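Local coordinates for Alr4995 protein (PDB 6LRF) that acts as a bifunctional arginine dihydrolase and ornithine cyclodeaminase, AgrE, and probably takes arginine through ornithine to proline, at residues Pro116-Gly121 against Phe166-Thr171; Trp131-Tyr136 against Leu157-Ile162; Ser383-Thr388 against Gln402-Ala407. One frame throughout, in Å; residues are numbered along the deposited sequence.

Contact 1: residues Pro116-Gly121 against Phe166-Thr171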
loop_
_atom_site.group_PDB
_atom_site.type_symbol
_atom_site.label_atom_id
_atom_site.label_comp_id
_atom_site.label_asym_id
_atom_site.label_seq_id
_atom_site.Cartn_x
_atom_site.Cartn_y
_atom_site.Cartn_z
ATOM N N PRO B 116 -2.589 -45.319 -14.780
ATOM C CA PRO B 116 -1.627 -45.634 -13.718
ATOM C C PRO B 116 -2.256 -45.926 -12.353
ATOM O O PRO B 116 -3.286 -45.363 -11.970
ATOM C CB PRO B 116 -0.737 -44.376 -13.655
ATOM C CG PRO B 116 -1.432 -43.337 -14.460
ATOM C CD PRO B 116 -2.278 -44.048 -15.458
ATOM N N PHE B 117 -1.612 -46.839 -11.637
ATOM C CA PHE B 117 -2.023 -47.245 -10.296
ATOM C C PHE B 117 -0.825 -47.876 -9.632
ATOM O O PHE B 117 -0.213 -48.769 -10.214
ATOM C CB PHE B 117 -3.173 -48.234 -10.342
ATOM C CG PHE B 117 -3.409 -48.941 -9.043
ATOM C CD1 PHE B 117 -4.017 -48.286 -7.988
ATOM C CD2 PHE B 117 -3.019 -50.266 -8.877
ATOM C CE1 PHE B 117 -4.241 -48.933 -6.787
ATOM C CE2 PHE B 117 -3.234 -50.925 -7.676
ATOM C CZ PHE B 117 -3.851 -50.257 -6.627
ATOM N N GLU B 118 -0.462 -47.439 -8.432
ATOM C CA GLU B 118 0.825 -47.885 -7.904
ATOM C C GLU B 118 0.736 -48.731 -6.635
ATOM O O GLU B 118 1.573 -48.629 -5.734
ATOM C CB GLU B 118 1.736 -46.672 -7.715
ATOM C CG GLU B 118 2.023 -46.043 -9.093
ATOM C CD GLU B 118 3.230 -45.116 -9.129
ATOM O OE1 GLU B 118 3.753 -44.753 -8.053
ATOM O OE2 GLU B 118 3.649 -44.749 -10.251
ATOM N N GLY B 119 -0.268 -49.603 -6.599
ATOM C CA GLY B 119 -0.276 -50.715 -5.659
ATOM C C GLY B 119 -0.641 -50.367 -4.236
ATOM O O GLY B 119 -1.383 -49.409 -3.984
ATOM N N ALA B 120 -0.123 -51.145 -3.293
ATOM C CA ALA B 120 -0.473 -50.923 -1.897
ATOM C C ALA B 120 0.163 -49.630 -1.400
ATOM O O ALA B 120 -0.212 -49.107 -0.353
ATOM C CB ALA B 120 -0.047 -52.118 -1.030
ATOM N N GLY B 121 1.130 -49.116 -2.152
ATOM C CA GLY B 121 1.679 -47.802 -1.866
ATOM C C GLY B 121 0.661 -46.671 -2.009
ATOM O O GLY B 121 0.832 -45.624 -1.397
ATOM N N PHE B 166 4.295 -36.049 0.009
ATOM C CA PHE B 166 3.593 -37.270 0.366
ATOM C C PHE B 166 2.779 -37.707 -0.837
ATOM O O PHE B 166 1.539 -37.614 -0.858
ATOM C CB PHE B 166 2.750 -37.034 1.616
ATOM C CG PHE B 166 3.536 -36.396 2.734
ATOM C CD1 PHE B 166 4.440 -37.147 3.477
ATOM C CD2 PHE B 166 3.409 -35.036 3.010
ATOM C CE1 PHE B 166 5.189 -36.557 4.496
ATOM C CE2 PHE B 166 4.147 -34.441 4.028
ATOM C CZ PHE B 166 5.038 -35.201 4.773
ATOM N N TYR B 167 3.534 -38.169 -1.838
ATOM C CA TYR B 167 3.059 -38.468 -3.183
ATOM C C TYR B 167 2.401 -39.853 -3.291
ATOM O O TYR B 167 1.661 -40.119 -4.243
ATOM C CB TYR B 167 4.231 -38.351 -4.179
ATOM C CG TYR B 167 5.355 -39.355 -3.943
ATOM C CD1 TYR B 167 6.292 -39.166 -2.933
ATOM C CD2 TYR B 167 5.463 -40.500 -4.728
ATOM C CE1 TYR B 167 7.310 -40.088 -2.715
ATOM C CE2 TYR B 167 6.479 -41.431 -4.518
ATOM C CZ TYR B 167 7.401 -41.221 -3.512
ATOM O OH TYR B 167 8.415 -42.147 -3.296
ATOM N N HIS B 168 2.689 -40.729 -2.326
ATOM C CA HIS B 168 1.968 -41.997 -2.182
ATOM C C HIS B 168 1.148 -41.971 -0.904
ATOM O O HIS B 168 1.539 -41.352 0.083
ATOM C CB HIS B 168 2.928 -43.199 -2.144
ATOM C CG HIS B 168 3.391 -43.661 -3.489
ATOM N ND1 HIS B 168 4.573 -44.353 -3.669
ATOM C CD2 HIS B 168 2.824 -43.559 -4.715
ATOM C CE1 HIS B 168 4.723 -44.639 -4.951
ATOM N NE2 HIS B 168 3.676 -44.171 -5.608
ATOM N N LEU B 169 0.021 -42.662 -0.922
ATOM C CA LEU B 169 -0.855 -42.735 0.234
ATOM C C LEU B 169 -0.152 -43.279 1.471
ATOM O O LEU B 169 -0.402 -42.806 2.583
ATOM C CB LEU B 169 -2.060 -43.605 -0.087
ATOM C CG LEU B 169 -3.113 -43.649 1.020
ATOM C CD1 LEU B 169 -3.630 -42.210 1.343
ATOM C CD2 LEU B 169 -4.254 -44.591 0.645
ATOM N N ASP B 170 0.731 -44.264 1.284
ATOM C CA ASP B 170 1.370 -44.932 2.421
ATOM C C ASP B 170 2.485 -44.108 3.068
ATOM O O ASP B 170 3.087 -44.543 4.049
ATOM C CB ASP B 170 1.908 -46.320 2.004
ATOM C CG ASP B 170 3.159 -46.263 1.120
ATOM O OD1 ASP B 170 3.537 -45.179 0.621
ATOM O OD2 ASP B 170 3.769 -47.347 0.904
ATOM N N THR B 171 2.758 -42.924 2.524
ATOM C CA THR B 171 3.718 -42.009 3.156
ATOM C C THR B 171 3.057 -41.068 4.171
ATOM O O THR B 171 3.749 -40.356 4.894
ATOM C CB THR B 171 4.456 -41.136 2.123
ATOM O OG1 THR B 171 3.512 -40.297 1.449
ATOM C CG2 THR B 171 5.170 -41.996 1.107
HETATM O O HOH W 1 2.143 -49.628 1.445
#
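His168 and Glu118 are joined by a short hydrogen bond. His168 NE2 donates to Glu118 OE1 at 2.5 Å, with an N-H...O angle of 158°. The oxygen lies at the edge of the imidazole, close to the ring plane, and is met nearly along its own C-O bond. The carboxylate plane is turned 67° from the ring. Glu118 holds CG beside its backbone N (chi1 -64°) and then runs extended, which carries the carboxylate across to the ring. CE2 of Tyr167 covers one face of the imidazole near the rim.

OE1 has a second partner, a salt bridge from Arg139. OE2 accepts from the backbone N of Leu86. Both oxygens of this buried carboxylate are therefore satisfied.

The second grip is made by the backbone. Asp170 N donates to Gly121 O at 3.0 Å. Leu169 N is 3.1 Å from Gly121 O, but the angle is poor; it bonds to Asp122 OD1 instead. A water donates to Asp170 OD2 at 2.9 Å and, weakly, to Ala120 O. His168 O accepts twice from Thr171: from the backbone N at 3.1 Å, and from OG1 at 2.6 Å in the carbonyl plane. These two bonds pin the 3-10 turn 169-171.

A buried histidine-carboxylate pair flanked by an arginine is consistent with the polar pocket of a guanidine-modifying enzyme of the GME family. Asn71 and Arg139 touch His168 in the same polar cluster.

Residues 116-121 lead from strand 107-109 into strand 123-125, while 166-171 lead from strand 155-160 into strand 173-175. The contact thus holds together two loops that each run into a strand, and Asp170 packs on Leu124 of strand 123-125.

Contact 2: residues Trp131-Tyr136 against Leu157-Ile162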
loop_
_atom_site.group_PDB
_atom_site.type_symbol
_atom_site.label_atom_id
_atom_site.label_comp_id
_atom_site.label_asym_id
_atom_site.label_seq_id
_atom_site.Cartn_x
_atom_site.Cartn_y
_atom_site.Cartn_z
ATOM N N TRP B 131 -13.021 -51.964 4.358
ATOM C CA TRP B 131 -12.981 -51.232 3.095
ATOM C C TRP B 131 -11.542 -51.000 2.673
ATOM O O TRP B 131 -10.602 -51.300 3.427
ATOM C CB TRP B 131 -13.712 -49.885 3.212
ATOM C CG TRP B 131 -13.270 -49.081 4.403
ATOM C CD1 TRP B 131 -12.058 -48.454 4.582
ATOM C CD2 TRP B 131 -14.029 -48.830 5.589
ATOM N NE1 TRP B 131 -12.025 -47.836 5.815
ATOM C CE2 TRP B 131 -13.223 -48.049 6.448
ATOM C CE3 TRP B 131 -15.316 -49.188 6.008
ATOM C CZ2 TRP B 131 -13.666 -47.619 7.696
ATOM C CZ3 TRP B 131 -15.749 -48.768 7.247
ATOM C CH2 TRP B 131 -14.928 -47.988 8.076
ATOM N N LEU B 132 -11.381 -50.468 1.466
ATOM C CA LEU B 132 -10.080 -50.088 0.928
ATOM C C LEU B 132 -9.971 -48.563 0.783
ATOM O O LEU B 132 -10.826 -47.927 0.155
ATOM C CB LEU B 132 -9.851 -50.746 -0.438
ATOM C CG LEU B 132 -8.576 -50.309 -1.153
ATOM C CD1 LEU B 132 -7.374 -50.843 -0.411
ATOM C CD2 LEU B 132 -8.575 -50.770 -2.610
ATOM N N TRP B 133 -8.919 -47.993 1.357
ATOM C CA TRP B 133 -8.578 -46.596 1.150
ATOM C C TRP B 133 -7.708 -46.466 -0.092
ATOM O O TRP B 133 -6.637 -47.048 -0.128
ATOM C CB TRP B 133 -7.810 -46.039 2.349
ATOM C CG TRP B 133 -8.503 -46.096 3.714
ATOM C CD1 TRP B 133 -8.271 -46.996 4.722
ATOM C CD2 TRP B 133 -9.457 -45.159 4.229
ATOM N NE1 TRP B 133 -9.049 -46.696 5.820
ATOM C CE2 TRP B 133 -9.782 -45.569 5.545
ATOM C CE3 TRP B 133 -10.083 -44.018 3.700
ATOM C CZ2 TRP B 133 -10.705 -44.883 6.337
ATOM C CZ3 TRP B 133 -10.994 -43.335 4.492
ATOM C CH2 TRP B 133 -11.299 -43.772 5.795
ATOM N N ALA B 134 -8.133 -45.698 -1.093
ATOM C CA ALA B 134 -7.303 -45.505 -2.288
ATOM C C ALA B 134 -6.932 -44.050 -2.497
ATOM O O ALA B 134 -7.805 -43.185 -2.522
ATOM C CB ALA B 134 -8.015 -46.017 -3.528
ATOM N N GLY B 135 -5.650 -43.792 -2.728
ATOM C CA GLY B 135 -5.175 -42.437 -2.987
ATOM C C GLY B 135 -5.207 -42.045 -4.455
ATOM O O GLY B 135 -5.227 -42.903 -5.343
ATOM N N TYR B 136 -5.270 -40.744 -4.718
ATOM C CA TYR B 136 -5.061 -40.232 -6.068
ATOM C C TYR B 136 -4.520 -38.831 -5.903
ATOM O O TYR B 136 -4.565 -38.286 -4.806
ATOM C CB TYR B 136 -6.346 -40.251 -6.920
ATOM C CG TYR B 136 -7.413 -39.246 -6.529
ATOM C CD1 TYR B 136 -8.214 -39.453 -5.417
ATOM C CD2 TYR B 136 -7.615 -38.088 -7.277
ATOM C CE1 TYR B 136 -9.190 -38.534 -5.052
ATOM C CE2 TYR B 136 -8.591 -37.159 -6.926
ATOM C CZ TYR B 136 -9.379 -37.384 -5.812
ATOM O OH TYR B 136 -10.358 -36.467 -5.449
ATOM N N LEU B 157 -12.739 -46.300 -0.806
ATOM C CA LEU B 157 -12.862 -44.911 -0.379
ATOM C C LEU B 157 -11.739 -44.062 -0.954
ATOM O O LEU B 157 -10.575 -44.299 -0.642
ATOM C CB LEU B 157 -12.834 -44.832 1.147
ATOM C CG LEU B 157 -13.902 -45.629 1.888
ATOM C CD1 LEU B 157 -13.795 -45.366 3.377
ATOM C CD2 LEU B 157 -15.282 -45.262 1.367
ATOM N N SER B 158 -12.075 -43.071 -1.781
ATOM C CA SER B 158 -11.043 -42.292 -2.474
ATOM C C SER B 158 -10.556 -41.113 -1.645
ATOM O O SER B 158 -11.369 -40.341 -1.126
ATOM C CB SER B 158 -11.570 -41.788 -3.822
ATOM O OG SER B 158 -12.041 -42.870 -4.615
ATOM N N LEU B 159 -9.237 -40.965 -1.536
ATOM C CA LEU B 159 -8.623 -39.838 -0.822
ATOM C C LEU B 159 -7.723 -39.059 -1.763
ATOM O O LEU B 159 -6.928 -39.662 -2.504
ATOM C CB LEU B 159 -7.797 -40.313 0.383
ATOM C CG LEU B 159 -8.502 -41.129 1.462
ATOM C CD1 LEU B 159 -7.482 -41.589 2.512
ATOM C CD2 LEU B 159 -9.620 -40.338 2.135
ATOM N N ARG B 160 -7.825 -37.725 -1.736
ATOM C CA ARG B 160 -6.967 -36.918 -2.597
ATOM C C ARG B 160 -5.724 -36.420 -1.872
ATOM O O ARG B 160 -5.808 -35.809 -0.802
ATOM C CB ARG B 160 -7.717 -35.721 -3.178
ATOM C CG ARG B 160 -6.842 -34.950 -4.149
ATOM C CD ARG B 160 -7.412 -33.599 -4.496
ATOM N NE ARG B 160 -6.556 -32.955 -5.477
ATOM C CZ ARG B 160 -6.744 -31.723 -5.929
ATOM N NH1 ARG B 160 -7.760 -31.006 -5.473
ATOM N NH2 ARG B 160 -5.916 -31.220 -6.832
ATOM N N LEU B 161 -4.571 -36.687 -2.482
ATOM C CA LEU B 161 -3.283 -36.231 -1.994
ATOM C C LEU B 161 -2.966 -34.880 -2.605
ATOM O O LEU B 161 -3.077 -34.735 -3.820
ATOM C CB LEU B 161 -2.182 -37.236 -2.362
ATOM C CG LEU B 161 -2.309 -38.657 -1.812
ATOM C CD1 LEU B 161 -1.411 -39.619 -2.592
ATOM C CD2 LEU B 161 -1.969 -38.674 -0.325
ATOM N N ILE B 162 -2.530 -33.920 -1.782
ATOM C CA ILE B 162 -2.308 -32.537 -2.242
ATOM C C ILE B 162 -0.916 -31.995 -1.952
ATOM O O ILE B 162 -0.588 -30.892 -2.367
ATOM C CB ILE B 162 -3.310 -31.569 -1.597
ATOM C CG1 ILE B 162 -3.183 -31.642 -0.074
ATOM C CG2 ILE B 162 -4.726 -31.903 -2.030
ATOM C CD1 ILE B 162 -4.044 -30.659 0.657
#
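Leu157 CD1 makes CH-pi contacts over the faces of two tryptophans, 3.8 Å from the centroid of the Trp131 five-membered ring and 3.9 Å from that of the Trp133 six-membered ring. Leu157 keeps CG beside its backbone N (chi1 -58°), which brings this methyl to the indoles. Leu159 CD1 adds an oblique contact to Trp133 CE3 at 3.8 Å.

On the other face of the sheet, Tyr136 CG sits between the backbone N and the carbonyl carbon (chi1 71°), which folds the ring over residues 159-160. Tyr136 CD1 comes obliquely to Leu159 O at 3.2 Å, and Tyr136 CZ is 3.5 Å from Arg160 CB. Arg160 CG makes a CH-pi contact over the ring. The guanidinium is nearly parallel to the ring (13°) but lies beyond it, where NH1 bonds to Asp309 O. Tyr136 OH bonds to Gly311 O. A serine in place of Tyr136 would probably uncover the Arg160 stem and leave Gly311 O without this donor.

Five backbone hydrogen bonds pair the parallel strands of a beta-alpha-beta crossover whose connection holds helix 145-152. Backbone polar groups facing each other thus pair in the ladder, Gly135 O turns to His145 NE2, and side chains mainly add aliphatic-on-aromatic packing.

Contact 3: residues Ser383-Thr388 against Gln402-Ala407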
loop_
_atom_site.group_PDB
_atom_site.type_symbol
_atom_site.label_atom_id
_atom_site.label_comp_id
_atom_site.label_asym_id
_atom_site.label_seq_id
_atom_site.Cartn_x
_atom_site.Cartn_y
_atom_site.Cartn_z
ATOM N N SER B 383 -27.695 -20.321 -7.328
ATOM C CA SER B 383 -27.717 -19.528 -8.554
ATOM C C SER B 383 -26.493 -18.625 -8.691
ATOM O O SER B 383 -25.807 -18.306 -7.713
ATOM C CB SER B 383 -28.982 -18.685 -8.619
ATOM O OG SER B 383 -29.013 -17.830 -7.493
ATOM N N THR B 384 -26.237 -18.228 -9.929
ATOM C CA THR B 384 -25.105 -17.378 -10.290
ATOM C C THR B 384 -25.647 -16.053 -10.825
ATOM O O THR B 384 -26.870 -15.858 -10.876
ATOM C CB THR B 384 -24.226 -18.059 -11.355
ATOM O OG1 THR B 384 -24.957 -18.150 -12.582
ATOM C CG2 THR B 384 -23.858 -19.475 -10.907
ATOM N N ILE B 385 -24.774 -15.158 -11.263
ATOM C CA ILE B 385 -25.267 -13.908 -11.849
ATOM C C ILE B 385 -25.783 -14.111 -13.273
ATOM O O ILE B 385 -26.429 -13.220 -13.837
ATOM C CB ILE B 385 -24.184 -12.805 -11.887
ATOM C CG1 ILE B 385 -23.080 -13.171 -12.888
ATOM C CG2 ILE B 385 -23.617 -12.544 -10.491
ATOM C CD1 ILE B 385 -22.019 -12.077 -13.081
ATOM N N TYR B 386 -25.493 -15.272 -13.863
ATOM C CA TYR B 386 -25.677 -15.435 -15.310
ATOM C C TYR B 386 -27.056 -15.918 -15.705
ATOM O O TYR B 386 -27.686 -16.656 -14.944
ATOM C CB TYR B 386 -24.622 -16.395 -15.855
ATOM C CG TYR B 386 -23.248 -15.834 -15.689
ATOM C CD1 TYR B 386 -22.826 -14.760 -16.468
ATOM C CD2 TYR B 386 -22.378 -16.346 -14.732
ATOM C CE1 TYR B 386 -21.573 -14.217 -16.310
ATOM C CE2 TYR B 386 -21.117 -15.812 -14.569
ATOM C CZ TYR B 386 -20.718 -14.747 -15.362
ATOM O OH TYR B 386 -19.459 -14.204 -15.201
ATOM N N PRO B 387 -27.528 -15.516 -16.908
ATOM C CA PRO B 387 -28.834 -15.954 -17.420
ATOM C C PRO B 387 -28.882 -17.470 -17.497
ATOM O O PRO B 387 -27.952 -18.085 -18.020
ATOM C CB PRO B 387 -28.912 -15.335 -18.826
ATOM C CG PRO B 387 -27.874 -14.290 -18.859
ATOM C CD PRO B 387 -26.792 -14.727 -17.913
ATOM N N THR B 388 -29.962 -18.043 -16.974
ATOM C CA THR B 388 -30.025 -19.456 -16.642
ATOM C C THR B 388 -31.347 -20.032 -17.124
ATOM O O THR B 388 -32.380 -19.369 -17.025
ATOM C CB THR B 388 -29.871 -19.666 -15.109
ATOM O OG1 THR B 388 -28.592 -19.178 -14.675
ATOM C CG2 THR B 388 -30.012 -21.149 -14.708
ATOM N N GLN B 402 -32.911 -13.082 -11.810
ATOM C CA GLN B 402 -31.627 -13.737 -11.594
ATOM C C GLN B 402 -30.727 -12.935 -10.665
ATOM O O GLN B 402 -30.549 -11.742 -10.841
ATOM C CB GLN B 402 -30.919 -13.954 -12.930
ATOM C CG GLN B 402 -29.666 -14.828 -12.839
ATOM C CD GLN B 402 -29.986 -16.298 -12.637
ATOM O OE1 GLN B 402 -30.943 -16.817 -13.211
ATOM N NE2 GLN B 402 -29.173 -16.981 -11.832
ATOM N N ARG B 403 -30.176 -13.593 -9.657
ATOM C CA ARG B 403 -29.044 -13.033 -8.919
ATOM C C ARG B 403 -28.235 -14.157 -8.311
ATOM O O ARG B 403 -28.706 -15.291 -8.214
ATOM C CB ARG B 403 -29.486 -12.068 -7.820
ATOM C CG ARG B 403 -30.434 -12.640 -6.820
ATOM C CD ARG B 403 -30.345 -11.827 -5.510
ATOM N NE ARG B 403 -29.151 -12.221 -4.786
ATOM C CZ ARG B 403 -28.719 -11.667 -3.661
ATOM N NH1 ARG B 403 -29.384 -10.668 -3.102
ATOM N NH2 ARG B 403 -27.616 -12.134 -3.093
HETATM N N MSE B 404 -27.018 -13.851 -7.900
HETATM C CA MSE B 404 -26.192 -14.888 -7.313
HETATM C C MSE B 404 -26.681 -15.236 -5.918
HETATM O O MSE B 404 -27.366 -14.438 -5.261
HETATM C CB MSE B 404 -24.725 -14.459 -7.260
HETATM C CG MSE B 404 -24.474 -13.339 -6.279
HETATM SE SE MSE B 404 -22.536 -13.106 -5.969
HETATM C CE MSE B 404 -21.841 -13.835 -7.662
ATOM N N ASP B 405 -26.326 -16.451 -5.496
ATOM C CA ASP B 405 -26.516 -16.926 -4.133
ATOM C C ASP B 405 -27.982 -17.056 -3.762
ATOM O O ASP B 405 -28.353 -16.897 -2.597
ATOM C CB ASP B 405 -25.802 -16.009 -3.140
ATOM C CG ASP B 405 -24.284 -16.091 -3.263
ATOM O OD1 ASP B 405 -23.776 -17.097 -3.815
ATOM O OD2 ASP B 405 -23.599 -15.150 -2.822
ATOM N N GLY B 406 -28.813 -17.363 -4.749
ATOM C CA GLY B 406 -30.208 -17.658 -4.466
ATOM C C GLY B 406 -30.519 -19.123 -4.697
ATOM O O GLY B 406 -29.630 -19.896 -5.088
ATOM N N ALA B 407 -31.770 -19.500 -4.438
ATOM C CA ALA B 407 -32.293 -20.776 -4.883
ATOM C C ALA B 407 -33.223 -20.531 -6.066
ATOM O O ALA B 407 -33.668 -19.411 -6.301
ATOM C CB ALA B 407 -33.026 -21.491 -3.747
HETATM O O HOH W 2 -23.332 -18.024 -6.645
HETATM O O HOH W 3 -27.648 -19.848 -12.119
HETATM O O HOH W 4 -31.851 -16.176 -15.707
#
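Gln402 reaches across to Thr384 O, Tyr386 O and the side chain of Thr388. Its CB points toward them, and the first torsion (chi1 -171°) places CG anti to the backbone N. Gln402 CG is 3.4 Å from Tyr386 O. The chain bends at chi2, and Gln402 CD is 3.3 Å from Tyr386 O. At the tip, Gln402 NE2 donates to Thr384 O at 2.7 Å, nearly straight at 168°. The acceptor lies in the amide plane. NE2 also gives a weak bond to a water that accepts from Thr384 N. Gln402 OE1 is 2.7 Å from another water, which accepts from Thr388 N but has more acceptors in reach than protons. Gln402 OE1 also lies 3.6 Å from Thr388 CB.

Ser383 OG donates to Arg403 O at 2.7 Å and accepts from Gly406 N at 2.8 Å. The backbone adds Ser383 N to Gly406 O and Asp405 N to Ser383 O, so Ser383 stitches the turn 403-406. Thr384 OG1 accepts from Tyr386 N, an ST turn. Ile385 CG2 lies 3.6 Å from CE of Met404, a selenomethionine; the two side chains run side by side.

The contact joins two loops that run into strands of one mixed sheet, 388-392 and 407-413. Strand 440-442 flanks Thr388. Asp405 bonds to His554 of helix 554-567. Ile385 and Met404 also pack on Ala648 and Asn644 of the third subunit.

In the fold
From the N terminus, the chain first passes 116-121 and strand 123-125, which belong to the outer loop alone. The inner loop runs from 131-136 through helix 145-152 to 157-162, where contact 2 closes it. The chain returns at 166-171, where contact 1 closes the outer loop, so contact 2 is nested inside contact 1. The two touch: Leu169 packs on Trp133 and Gly135, and Leu161 on Phe166 and Tyr167. Contact 3 follows in series, closing a short hairpin excursion through strands 388-392 and 395-400. Its centre is about 41 Å from that of contact 1. It ties loops leading into strands 388-392 and 407-413 of a second mixed sheet; contact 2 lies in the sheet holding 132-136 and 155-160.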